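Local structure of phenylacetaldehyde dehydrogenase (Burkholderia cenocepacia, 4O5H) at residues A[21-26]-A[109-114]; A[29-34]-A[58-63]; A[104-109]-A[135-140]; A[122-127]-A[348-353]; A[397-402]-A[417-422]. The protein probably catalyses the NAD+-dependent oxidation of phenylacetaldehyde to phenylacetate, as a member of the aldehyde dehydrogenase family. All blocks are in the same frame, centred on the assembly; numbering follows the deposited sequence.

Interaction 1 of 5, residues A[21-26]-A[109-114]; sequences DATRAF and ARELAE
T23 carries its hydroxyl anti to its own carbonyl carbon (chi1 -57°), and E114 swings CG to the corresponding position before running out straight; the two side chains cross at about a right angle, with T23 OG1 against E114 OE1. T23 OG1 donates to E114 OE1 over 2.6 Å, meeting the oxygen on its anti side and 26° out of the carboxylate plane. The same oxygen also accepts from the backbone N of L20, just before the first helix. The other oxygen, E114 OE2, is held one turn back on its own helix: R110 NE reaches it in the guanidinium plane at 2.8 Å. With both oxygens engaged, the buried carboxylate is fixed in rotation, and the nearby arginine would be expected to keep it ionised. These groups join the short N-terminal helix 21-28 to helix 109-120; the two segment axes pass 9.1 Å apart at 48°. E111, also extended, slides past T23 in the opposite direction, so that its CG lies 3.6 Å from T23 OG1. Its carboxylate end reaches A22, with E111 OE1 3.6 Å from A22 CB. A water bridges the helices here, donating to A22 O and, at 2.6 Å, to E111 OE2. That oxygen has its main partner in R219 of helix 215-227, a salt bridge drawing a third helix into the contact. F26 adds its CB, 4.0 Å from E111 OE2, while its ring packs on R219 and makes a cation-pi contact with K31.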
# COMPACT_ATOMS: atom_id res chain seq x y z
N ASP A 21 5.85 43.05 8.81
CA ASP A 21 5.28 43.69 7.63
C ASP A 21 4.91 42.68 6.55
O ASP A 21 3.85 42.80 5.91
CB ASP A 21 6.25 44.72 7.05
CG ASP A 21 6.40 45.96 7.93
OD1 ASP A 21 5.61 46.16 8.89
OD2 ASP A 21 7.31 46.77 7.61
N ALA A 22 5.78 41.68 6.31
CA ALA A 22 5.52 40.70 5.25
C ALA A 22 4.22 39.93 5.54
O ALA A 22 3.45 39.63 4.62
CB ALA A 22 6.69 39.74 5.08
N THR A 23 4.02 39.57 6.81
CA THR A 23 2.88 38.81 7.25
C THR A 23 1.62 39.63 6.99
O THR A 23 0.64 39.13 6.43
CB THR A 23 2.98 38.49 8.76
OG1 THR A 23 4.19 37.78 9.04
CG2 THR A 23 1.78 37.64 9.20
N ARG A 24 1.67 40.91 7.37
CA ARG A 24 0.55 41.81 7.15
C ARG A 24 0.23 41.94 5.65
O ARG A 24 -0.93 41.90 5.25
CB ARG A 24 0.80 43.19 7.80
CG ARG A 24 0.61 43.16 9.32
CD ARG A 24 0.59 44.57 9.93
NE ARG A 24 0.92 44.57 11.35
CZ ARG A 24 0.09 44.21 12.33
NH1 ARG A 24 -1.16 43.83 12.06
NH2 ARG A 24 0.51 44.24 13.58
N ALA A 25 1.24 42.09 4.83
CA ALA A 25 1.05 42.20 3.38
C ALA A 25 0.42 40.94 2.81
O ALA A 25 -0.43 41.01 1.93
CB ALA A 25 2.38 42.49 2.66
N PHE A 26 0.88 39.78 3.26
CA PHE A 26 0.32 38.55 2.77
C PHE A 26 -1.15 38.45 3.15
O PHE A 26 -1.97 38.08 2.33
CB PHE A 26 1.09 37.35 3.32
CG PHE A 26 0.51 36.02 2.91
CD1 PHE A 26 0.72 35.50 1.65
CD2 PHE A 26 -0.24 35.30 3.80
CE1 PHE A 26 0.18 34.28 1.28
CE2 PHE A 26 -0.77 34.07 3.45
CZ PHE A 26 -0.54 33.55 2.19
N ALA A 109 11.18 32.15 7.73
CA ALA A 109 10.65 31.30 8.79
C ALA A 109 9.73 32.03 9.77
O ALA A 109 8.69 31.51 10.14
CB ALA A 109 11.81 30.64 9.53
N ARG A 110 10.07 33.25 10.18
CA ARG A 110 9.20 33.97 11.13
C ARG A 110 7.84 34.30 10.51
O ARG A 110 6.81 34.09 11.13
CB ARG A 110 9.84 35.26 11.62
CG ARG A 110 8.98 36.05 12.55
CD ARG A 110 8.64 35.29 13.85
NE ARG A 110 7.66 36.03 14.64
CZ ARG A 110 7.40 35.79 15.92
NH1 ARG A 110 7.99 34.81 16.54
NH2 ARG A 110 6.53 36.55 16.58
N GLU A 111 7.84 34.77 9.26
CA GLU A 111 6.59 35.05 8.58
C GLU A 111 5.71 33.78 8.47
O GLU A 111 4.53 33.80 8.74
CB GLU A 111 6.86 35.57 7.16
CG GLU A 111 5.59 35.83 6.39
CD GLU A 111 5.84 36.11 4.92
OE1 GLU A 111 7.03 36.16 4.50
OE2 GLU A 111 4.84 36.22 4.20
N LEU A 112 6.32 32.68 8.05
CA LEU A 112 5.57 31.42 7.97
C LEU A 112 5.02 30.99 9.30
O LEU A 112 3.88 30.51 9.38
CB LEU A 112 6.46 30.31 7.39
CG LEU A 112 6.74 30.45 5.86
CD1 LEU A 112 7.89 29.55 5.43
CD2 LEU A 112 5.50 30.11 5.10
N ALA A 113 5.79 31.20 10.36
CA ALA A 113 5.33 30.87 11.72
C ALA A 113 4.16 31.73 12.15
O ALA A 113 3.21 31.24 12.73
CB ALA A 113 6.46 31.00 12.71
N GLU A 114 4.23 33.02 11.85
CA GLU A 114 3.11 33.93 12.17
C GLU A 114 1.83 33.54 11.40
O GLU A 114 0.74 33.50 11.97
CB GLU A 114 3.50 35.40 11.87
CG GLU A 114 4.58 35.91 12.83
CD GLU A 114 5.01 37.34 12.63
OE1 GLU A 114 4.59 38.00 11.65
OE2 GLU A 114 5.80 37.81 13.49
O HOH W 1 4.68 38.03 2.41

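Interaction 2 of 5, residues A[29-34]-A[58-63]; sequences KPKQML and VIARVP
Strand 57-63, paired with strand 47-52 in a two-stranded antiparallel sheet and carrying a classic beta bulge at I59 and A60, meets the loop leading out of helix 21-28. K31 lies along it. Its chain bends at chi2 (-67°) and chi4 (-62°), laying CG 3.2 Å from R61 O and CB 4.0 Å from V62 CG1, and leaving NZ beside the methyl of A60. There the ammonium donates back to K29 O at 2.7 Å, nearly in line with the carbonyl bond; L27 O accepts from it as well. Three waters fill the polar seam: one accepts from both K31 NZ and R61 N, another links K31 N to R61 O, and a third joins K31 O to R61 O, weakly at the latter. Farther along, the contact turns apolar. M33 and P63 slide past each other in opposite directions, M33 CG 3.8 Å from P63 CB, and the bend at chi3 brings the methionine methyl back over the same proline carbon. Helix 215-227 packs on K31 through L215 and on V62 through L218, while M33 pairs by backbone with S40 of strand 38-40.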
# COMPACT_ATOMS: atom_id res chain seq x y z
N LYS A 29 -3.54 40.96 0.95
CA LYS A 29 -3.74 40.87 -0.49
C LYS A 29 -4.70 39.73 -0.87
O LYS A 29 -4.82 38.74 -0.15
CB LYS A 29 -2.39 40.67 -1.18
CG LYS A 29 -1.90 39.24 -1.12
CD LYS A 29 -0.46 39.10 -1.54
CE LYS A 29 -0.10 37.63 -1.54
NZ LYS A 29 1.27 37.40 -2.05
N PRO A 30 -5.29 39.81 -2.06
CA PRO A 30 -6.18 38.75 -2.53
C PRO A 30 -5.49 37.41 -2.71
O PRO A 30 -4.35 37.37 -3.11
CB PRO A 30 -6.65 39.27 -3.89
CG PRO A 30 -6.49 40.74 -3.78
CD PRO A 30 -5.25 40.95 -3.00
N LYS A 31 -6.12 36.34 -2.27
CA LYS A 31 -5.52 34.98 -2.29
C LYS A 31 -6.09 34.23 -3.46
O LYS A 31 -7.30 34.29 -3.70
CB LYS A 31 -5.87 34.15 -1.03
CG LYS A 31 -5.68 34.86 0.30
CD LYS A 31 -4.23 35.15 0.63
CE LYS A 31 -4.21 35.82 1.98
NZ LYS A 31 -4.93 37.13 2.05
N GLN A 32 -5.25 33.43 -4.08
CA GLN A 32 -5.65 32.58 -5.19
C GLN A 32 -5.05 31.18 -5.08
O GLN A 32 -4.09 30.97 -4.35
CB GLN A 32 -5.20 33.23 -6.48
CG GLN A 32 -5.86 34.57 -6.72
CD GLN A 32 -5.53 35.12 -8.05
OE1 GLN A 32 -4.37 35.43 -8.33
NE2 GLN A 32 -6.53 35.21 -8.92
N MET A 33 -5.62 30.24 -5.83
CA MET A 33 -5.05 28.89 -5.97
C MET A 33 -3.91 28.91 -6.99
O MET A 33 -3.88 29.75 -7.87
CB MET A 33 -6.11 27.92 -6.50
CG MET A 33 -7.26 27.76 -5.57
SD MET A 33 -8.47 26.60 -6.15
CE MET A 33 -9.37 27.50 -7.42
N LEU A 34 -3.05 27.91 -6.93
CA LEU A 34 -1.99 27.73 -7.92
C LEU A 34 -2.35 26.56 -8.83
O LEU A 34 -2.32 25.40 -8.39
CB LEU A 34 -0.66 27.48 -7.22
CG LEU A 34 0.53 27.18 -8.14
CD1 LEU A 34 0.76 28.34 -9.08
CD2 LEU A 34 1.78 26.92 -7.34
N VAL A 58 -12.47 36.87 10.99
CA VAL A 58 -12.02 36.52 9.66
C VAL A 58 -10.75 37.29 9.33
O VAL A 58 -10.73 38.50 9.45
CB VAL A 58 -13.09 36.87 8.63
CG1 VAL A 58 -12.55 36.70 7.23
CG2 VAL A 58 -14.32 35.99 8.84
N ILE A 59 -9.69 36.62 8.94
CA ILE A 59 -8.43 37.28 8.61
C ILE A 59 -8.11 37.27 7.11
O ILE A 59 -7.17 37.93 6.68
CB ILE A 59 -7.23 36.67 9.41
CG1 ILE A 59 -7.13 35.14 9.22
CG2 ILE A 59 -7.39 36.98 10.89
CD1 ILE A 59 -5.85 34.49 9.72
N ALA A 60 -8.79 36.43 6.35
CA ALA A 60 -8.52 36.25 4.94
C ALA A 60 -9.68 35.49 4.33
O ALA A 60 -10.51 34.94 5.04
CB ALA A 60 -7.22 35.46 4.70
N ARG A 61 -9.68 35.43 3.01
CA ARG A 61 -10.56 34.58 2.24
C ARG A 61 -9.77 33.87 1.15
O ARG A 61 -8.88 34.44 0.55
CB ARG A 61 -11.65 35.41 1.61
CG ARG A 61 -12.43 36.25 2.62
CD ARG A 61 -13.40 37.17 1.93
NE ARG A 61 -14.57 36.45 1.46
CZ ARG A 61 -15.50 36.97 0.66
NH1 ARG A 61 -15.42 38.24 0.22
NH2 ARG A 61 -16.55 36.21 0.28
N VAL A 62 -10.11 32.62 0.88
CA VAL A 62 -9.43 31.86 -0.19
C VAL A 62 -10.48 31.25 -1.13
O VAL A 62 -11.66 31.15 -0.75
CB VAL A 62 -8.52 30.75 0.37
CG1 VAL A 62 -7.47 31.36 1.30
CG2 VAL A 62 -9.32 29.66 1.06
N PRO A 63 -10.07 30.84 -2.34
CA PRO A 63 -11.02 30.21 -3.20
C PRO A 63 -11.63 28.94 -2.63
O PRO A 63 -10.94 28.15 -1.97
CB PRO A 63 -10.23 29.90 -4.47
CG PRO A 63 -9.17 30.96 -4.47
CD PRO A 63 -8.78 31.02 -3.01
O HOH W 2 -7.67 37.52 1.86
O HOH W 3 -9.99 34.07 -2.67
O HOH W 4 -8.48 36.74 -0.93

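Interaction 3 of 5, residues A[104-109]-A[135-140]; sequences LIEANA and AAQCFR
E106 and R140 approach at about a right angle, and the arginine grips the carboxylate end-on with two nitrogens, one to each oxygen. R140 NH1 donates to E106 OE2 at 2.8 Å with a nearly straight bond (171°), on the syn side but tilted well out of the carboxylate plane. R140 NH2 reaches E106 OE1 at 2.9 Å from above the carboxylate plane. Both oxygens lie close to the guanidinium plane, yet the two flat groups are turned 45° against each other, so this is a twisted pairing and not a coplanar one. R140 starts with CG anti to its backbone N (chi1 -178°) and bends at chi3, which brings the guanidinium edge round to the glutamate. NH1 also donates weakly to Q137 OE1, and NH2 has a second acidic partner in D103; D103 and E106 share this NH2 end and so hold the guanidinium's orientation. The contact joins the C-terminal end of helix 91-107 to the second half of helix 124-145, two helices linked in the chain through helix 109-120. Next to the ion pair the helices come close at a small residue, the CA atoms of I105 and A136 being 5.7 Å apart. The A136 methyl sits between two side chains, with E106 CG at 3.5 Å and I105 CG2 at 3.7 Å. I105 then crosses F139 at about a right angle, and its CD1 meets ring atom F139 CD2 obliquely at 3.6 Å. The phenyl group also packs on A192 and A196 of helix 187-201, and Q137 touches P159 of the second subunit.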
# COMPACT_ATOMS: atom_id res chain seq x y z
N LEU A 104 14.82 28.98 1.18
CA LEU A 104 13.78 30.00 1.14
C LEU A 104 12.82 29.88 2.32
O LEU A 104 12.39 30.88 2.84
CB LEU A 104 13.01 29.94 -0.19
CG LEU A 104 13.74 30.41 -1.44
CD1 LEU A 104 12.92 30.10 -2.68
CD2 LEU A 104 13.99 31.91 -1.41
N ILE A 105 12.49 28.65 2.72
CA ILE A 105 11.63 28.44 3.88
C ILE A 105 12.31 29.00 5.15
O ILE A 105 11.71 29.77 5.88
CB ILE A 105 11.24 26.97 4.06
CG1 ILE A 105 10.31 26.55 2.90
CG2 ILE A 105 10.60 26.73 5.43
CD1 ILE A 105 10.17 25.04 2.76
N GLU A 106 13.57 28.62 5.34
CA GLU A 106 14.34 29.12 6.44
C GLU A 106 14.49 30.64 6.42
O GLU A 106 14.44 31.26 7.46
CB GLU A 106 15.70 28.43 6.48
CG GLU A 106 15.57 26.97 6.95
CD GLU A 106 16.84 26.15 6.84
OE1 GLU A 106 17.83 26.60 6.25
OE2 GLU A 106 16.84 25.01 7.34
N ALA A 107 14.67 31.22 5.23
CA ALA A 107 14.84 32.68 5.12
C ALA A 107 13.57 33.41 5.53
O ALA A 107 13.62 34.54 5.92
CB ALA A 107 15.28 33.09 3.70
N ASN A 108 12.43 32.76 5.38
CA ASN A 108 11.15 33.39 5.65
C ASN A 108 10.42 32.69 6.80
O ASN A 108 9.19 32.68 6.85
CB ASN A 108 10.30 33.37 4.38
CG ASN A 108 10.90 34.23 3.27
OD1 ASN A 108 10.77 35.44 3.29
ND2 ASN A 108 11.58 33.60 2.32
N ALA A 109 11.18 32.15 7.73
CA ALA A 109 10.65 31.30 8.79
C ALA A 109 9.73 32.03 9.77
O ALA A 109 8.69 31.51 10.14
CB ALA A 109 11.81 30.64 9.53
N ALA A 135 9.81 21.59 8.35
CA ALA A 135 9.35 21.65 6.97
C ALA A 135 10.54 21.88 6.05
O ALA A 135 10.70 21.19 5.07
CB ALA A 135 8.32 22.72 6.78
N ALA A 136 11.35 22.86 6.39
CA ALA A 136 12.57 23.12 5.64
C ALA A 136 13.49 21.92 5.61
O ALA A 136 14.03 21.55 4.56
CB ALA A 136 13.30 24.35 6.19
N GLN A 137 13.71 21.31 6.77
CA GLN A 137 14.60 20.17 6.81
C GLN A 137 14.06 18.99 6.02
O GLN A 137 14.84 18.21 5.49
CB GLN A 137 14.92 19.71 8.26
CG GLN A 137 15.74 20.70 9.03
CD GLN A 137 17.23 20.71 8.67
OE1 GLN A 137 17.66 20.14 7.66
NE2 GLN A 137 18.00 21.42 9.46
N CYS A 138 12.73 18.83 5.96
CA CYS A 138 12.16 17.75 5.18
C CYS A 138 12.51 17.93 3.70
O CYS A 138 12.96 17.00 3.07
CB CYS A 138 10.64 17.71 5.33
SG CYS A 138 9.89 16.29 4.49
N PHE A 139 12.34 19.15 3.16
CA PHE A 139 12.78 19.40 1.80
C PHE A 139 14.28 19.17 1.60
O PHE A 139 14.69 18.63 0.59
CB PHE A 139 12.39 20.81 1.34
CG PHE A 139 10.92 20.95 0.97
CD1 PHE A 139 10.45 20.38 -0.20
CD2 PHE A 139 10.04 21.60 1.82
CE1 PHE A 139 9.10 20.47 -0.53
CE2 PHE A 139 8.68 21.71 1.49
CZ PHE A 139 8.21 21.13 0.32
N ARG A 140 15.10 19.58 2.57
CA ARG A 140 16.56 19.41 2.43
C ARG A 140 16.94 17.91 2.47
O ARG A 140 17.72 17.42 1.62
CB ARG A 140 17.32 20.19 3.53
CG ARG A 140 18.84 20.07 3.40
CD ARG A 140 19.55 21.06 4.27
NE ARG A 140 19.26 22.43 3.90
CZ ARG A 140 18.67 23.33 4.69
NH1 ARG A 140 18.28 23.03 5.92
NH2 ARG A 140 18.45 24.57 4.25

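Interaction 4 of 5, residues A[122-127]-A[348-353]; sequences KPVMVA and PGMDPA
One direct hydrogen bond ties the two segments, and it is a backbone one: V124 N donates to G349 O at 2.8 Å with an almost straight N-H...O angle (174°), although the donor stands 45° above the carbonyl plane. The same oxygen receives a CA-H...O contact from P123 CA at 3.4 Å and a hydrogen bond from a water, which in turn accepts from M125 N at 2.9 Å. G349 O thus serves the N-terminal end of the helix directly and through solvent. Close backbone approach makes this possible, the CA atoms of P123 and G349 being 3.8 Å apart. Apolar contacts flank it. V124 CB and CG2 meet M350 SD, the nearer at 3.8 Å, where the methionine folds back through bends at chi2 and chi3; both side chains also touch R110 of helix 109-120. M125 crosses P352 at about a right angle, its SD 3.8 Å from P352 CB. On the loop side, a type I turn from P348 to D351 places G349 and M350 at its corners, followed by an Asx turn in which D351 OD1 accepts from A353 N. The arrangement is a helix start, with P123 at the N-cap, docked on a beta turn.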
# COMPACT_ATOMS: atom_id res chain seq x y z
N LYS A 122 -1.80 27.56 16.92
CA LYS A 122 -0.71 27.12 17.74
C LYS A 122 0.28 28.25 18.12
O LYS A 122 0.37 29.27 17.45
CB LYS A 122 0.06 25.98 17.08
CG LYS A 122 0.83 26.36 15.81
CD LYS A 122 1.57 25.13 15.28
CE LYS A 122 0.59 24.15 14.67
NZ LYS A 122 1.22 22.80 14.47
N PRO A 123 1.01 28.06 19.24
CA PRO A 123 1.99 29.08 19.64
C PRO A 123 3.01 29.36 18.52
O PRO A 123 3.61 28.43 17.96
CB PRO A 123 2.67 28.46 20.85
CG PRO A 123 1.64 27.52 21.42
CD PRO A 123 0.96 26.94 20.19
N VAL A 124 3.19 30.64 18.23
CA VAL A 124 4.08 31.05 17.18
C VAL A 124 5.53 30.56 17.42
O VAL A 124 6.24 30.22 16.47
CB VAL A 124 4.05 32.57 16.97
CG1 VAL A 124 4.64 33.33 18.17
CG2 VAL A 124 4.76 32.95 15.69
N MET A 125 5.94 30.49 18.66
CA MET A 125 7.31 30.04 18.95
C MET A 125 7.48 28.56 18.57
O MET A 125 8.57 28.15 18.18
CB MET A 125 7.68 30.28 20.41
CG MET A 125 7.90 31.76 20.79
SD MET A 125 8.26 32.00 22.58
CE MET A 125 9.49 30.68 22.82
N VAL A 126 6.44 27.76 18.74
CA VAL A 126 6.51 26.36 18.43
C VAL A 126 6.41 26.18 16.94
O VAL A 126 7.16 25.38 16.36
CB VAL A 126 5.41 25.55 19.15
CG1 VAL A 126 5.48 24.09 18.79
CG2 VAL A 126 5.53 25.67 20.68
N ALA A 127 5.50 26.91 16.29
CA ALA A 127 5.41 26.92 14.83
C ALA A 127 6.77 27.23 14.20
O ALA A 127 7.15 26.63 13.22
CB ALA A 127 4.37 27.92 14.35
N PRO A 348 -3.71 33.39 23.19
CA PRO A 348 -3.43 33.48 21.75
C PRO A 348 -2.02 33.04 21.40
O PRO A 348 -1.05 33.30 22.12
CB PRO A 348 -3.64 34.96 21.43
CG PRO A 348 -3.72 35.68 22.72
CD PRO A 348 -3.96 34.71 23.81
N GLY A 349 -1.91 32.37 20.25
CA GLY A 349 -0.65 31.78 19.84
C GLY A 349 0.45 32.79 19.59
O GLY A 349 1.63 32.49 19.72
N MET A 350 0.07 34.01 19.26
CA MET A 350 1.06 35.03 19.02
C MET A 350 1.70 35.59 20.30
O MET A 350 2.72 36.27 20.21
CB MET A 350 0.47 36.16 18.19
CG MET A 350 0.35 35.86 16.71
SD MET A 350 1.94 35.59 15.90
CE MET A 350 2.82 37.09 16.32
N ASP A 351 1.17 35.26 21.48
CA ASP A 351 1.76 35.69 22.75
C ASP A 351 2.85 34.70 23.13
O ASP A 351 2.58 33.51 23.23
CB ASP A 351 0.67 35.72 23.84
CG ASP A 351 1.18 36.18 25.21
OD1 ASP A 351 2.39 36.18 25.49
OD2 ASP A 351 0.31 36.50 26.03
N PRO A 352 4.09 35.18 23.35
CA PRO A 352 5.17 34.27 23.63
C PRO A 352 4.96 33.53 24.95
O PRO A 352 5.56 32.50 25.14
CB PRO A 352 6.41 35.16 23.72
CG PRO A 352 5.99 36.54 23.40
CD PRO A 352 4.54 36.56 23.09
N ALA A 353 4.11 34.04 25.82
CA ALA A 353 3.81 33.33 27.06
C ALA A 353 2.89 32.12 26.87
O ALA A 353 2.77 31.30 27.76
CB ALA A 353 3.21 34.28 28.07
O HOH W 5 4.44 31.44 20.95

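Interaction 5 of 5, residues A[397-402]-A[417-422]; sequences EPTVLV and GPVLVA
L401 fills the hollow beside V419: its CG, anti to its own carbonyl carbon (chi1 -59°), brings L401 CD1 to 4.0 Å from V419 CG1. T399 and V421 lie on this same face of the sheet, V421 CG1 resting 4.3 Å from L401 CB, and helix 362-378 closes over it, with I372 set against T399 and V419 and F376 against L401. The reverse face carries V400 and L420, whose branches meet more loosely, V400 CG1 to L420 CD2 at 4.3 Å. V337 of helix 330-343 fits against both, and F310 and V305 of helix 298-310 complete the cover. At the N-terminal end of the pair the P418 ring, centre of an inverse gamma turn, packs beside E397 and P398, turning P418 O to accept from T399 N at 2.9 Å. The backbones then run in parallel register: L420 N donates to T399 O, L401 N to L420 O at 2.8 Å, and A422 N to L401 O. T399 OG1 turns back to E397 O at 2.7 Å and also accepts from G386 N. Strands 399-402 and 419-425, joined through helix 409-412, form a beta-alpha-beta crossover within the seven-stranded mixed sheet of the aldehyde dehydrogenase fold, its faces sandwiched by helices.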
# COMPACT_ATOMS: atom_id res chain seq x y z
N GLU A 397 -9.87 23.99 28.21
CA GLU A 397 -8.89 23.69 29.27
C GLU A 397 -8.20 22.35 29.09
O GLU A 397 -8.85 21.38 28.72
CB GLU A 397 -9.57 23.63 30.60
CG GLU A 397 -10.15 24.95 31.04
CD GLU A 397 -10.76 24.84 32.40
OE1 GLU A 397 -11.22 23.74 32.78
OE2 GLU A 397 -10.76 25.88 33.07
N PRO A 398 -6.88 22.30 29.31
CA PRO A 398 -6.21 21.03 29.39
C PRO A 398 -6.92 20.21 30.44
O PRO A 398 -7.12 20.68 31.55
CB PRO A 398 -4.80 21.37 29.85
CG PRO A 398 -4.61 22.78 29.43
CD PRO A 398 -5.96 23.42 29.54
N THR A 399 -7.29 18.99 30.08
CA THR A 399 -8.17 18.18 30.87
C THR A 399 -7.59 16.80 31.14
O THR A 399 -7.10 16.12 30.22
CB THR A 399 -9.52 18.08 30.15
OG1 THR A 399 -10.07 19.39 30.04
CG2 THR A 399 -10.49 17.24 30.90
N VAL A 400 -7.61 16.39 32.40
CA VAL A 400 -7.15 15.06 32.80
C VAL A 400 -8.29 14.33 33.48
O VAL A 400 -8.83 14.81 34.49
CB VAL A 400 -5.97 15.14 33.78
CG1 VAL A 400 -5.51 13.74 34.21
CG2 VAL A 400 -4.81 15.88 33.12
N LEU A 401 -8.68 13.20 32.91
CA LEU A 401 -9.75 12.38 33.42
C LEU A 401 -9.22 11.12 34.06
O LEU A 401 -8.37 10.43 33.49
CB LEU A 401 -10.72 12.01 32.30
CG LEU A 401 -11.40 13.17 31.54
CD1 LEU A 401 -12.28 12.66 30.42
CD2 LEU A 401 -12.21 13.99 32.53
N VAL A 402 -9.73 10.84 35.27
CA VAL A 402 -9.43 9.61 36.00
C VAL A 402 -10.72 8.87 36.34
O VAL A 402 -11.80 9.35 36.07
CB VAL A 402 -8.62 9.88 37.28
CG1 VAL A 402 -7.30 10.54 36.92
CG2 VAL A 402 -9.41 10.72 38.27
N GLY A 417 -8.02 16.45 21.02
CA GLY A 417 -7.92 17.65 21.81
C GLY A 417 -7.16 17.36 23.10
O GLY A 417 -6.64 16.25 23.29
N PRO A 418 -7.06 18.37 23.99
CA PRO A 418 -6.15 18.25 25.12
C PRO A 418 -6.83 17.53 26.28
O PRO A 418 -7.01 18.10 27.36
CB PRO A 418 -5.84 19.72 25.46
CG PRO A 418 -7.09 20.45 25.10
CD PRO A 418 -7.69 19.69 23.92
N VAL A 419 -7.14 16.26 26.05
CA VAL A 419 -7.85 15.46 26.99
C VAL A 419 -7.12 14.13 27.17
O VAL A 419 -7.03 13.33 26.25
CB VAL A 419 -9.28 15.18 26.50
CG1 VAL A 419 -10.07 14.39 27.53
CG2 VAL A 419 -10.01 16.48 26.16
N LEU A 420 -6.68 13.90 28.40
CA LEU A 420 -6.01 12.67 28.81
C LEU A 420 -6.96 11.78 29.62
O LEU A 420 -7.75 12.28 30.40
CB LEU A 420 -4.82 13.01 29.70
CG LEU A 420 -3.93 11.85 30.18
CD1 LEU A 420 -3.28 11.12 29.04
CD2 LEU A 420 -2.86 12.36 31.12
N VAL A 421 -6.88 10.46 29.40
CA VAL A 421 -7.48 9.50 30.31
C VAL A 421 -6.31 8.75 30.95
O VAL A 421 -5.36 8.40 30.26
CB VAL A 421 -8.49 8.56 29.64
CG1 VAL A 421 -9.64 9.37 29.06
CG2 VAL A 421 -7.85 7.70 28.54
N ALA A 422 -6.37 8.53 32.27
CA ALA A 422 -5.26 7.91 32.96
C ALA A 422 -5.73 6.83 33.92
O ALA A 422 -6.61 7.08 34.76
CB ALA A 422 -4.48 8.96 33.72

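In the fold
Interactions 1 to 4 cluster in space, interactions 2 to 4 each touching interaction 1, while interaction 5 lies apart in the seven-stranded sheet, its centre about 21 Å from that of interaction 4 and 33 to 36 Å from the other three. Interaction 1 is the hub: F26 O lies 3.1 Å from K31 NZ of interaction 2, L112 CD1 lies 3.9 Å from I105 O of interaction 3, and R110 packs on V124 and M350 of interaction 4. Interactions 3 and 4 share helix 124-145. The sodium ion bound by V51, D119 and D212 lies nearby, about 9 Å from the side chain of A60 and about 11 Å from those of F26 and K122.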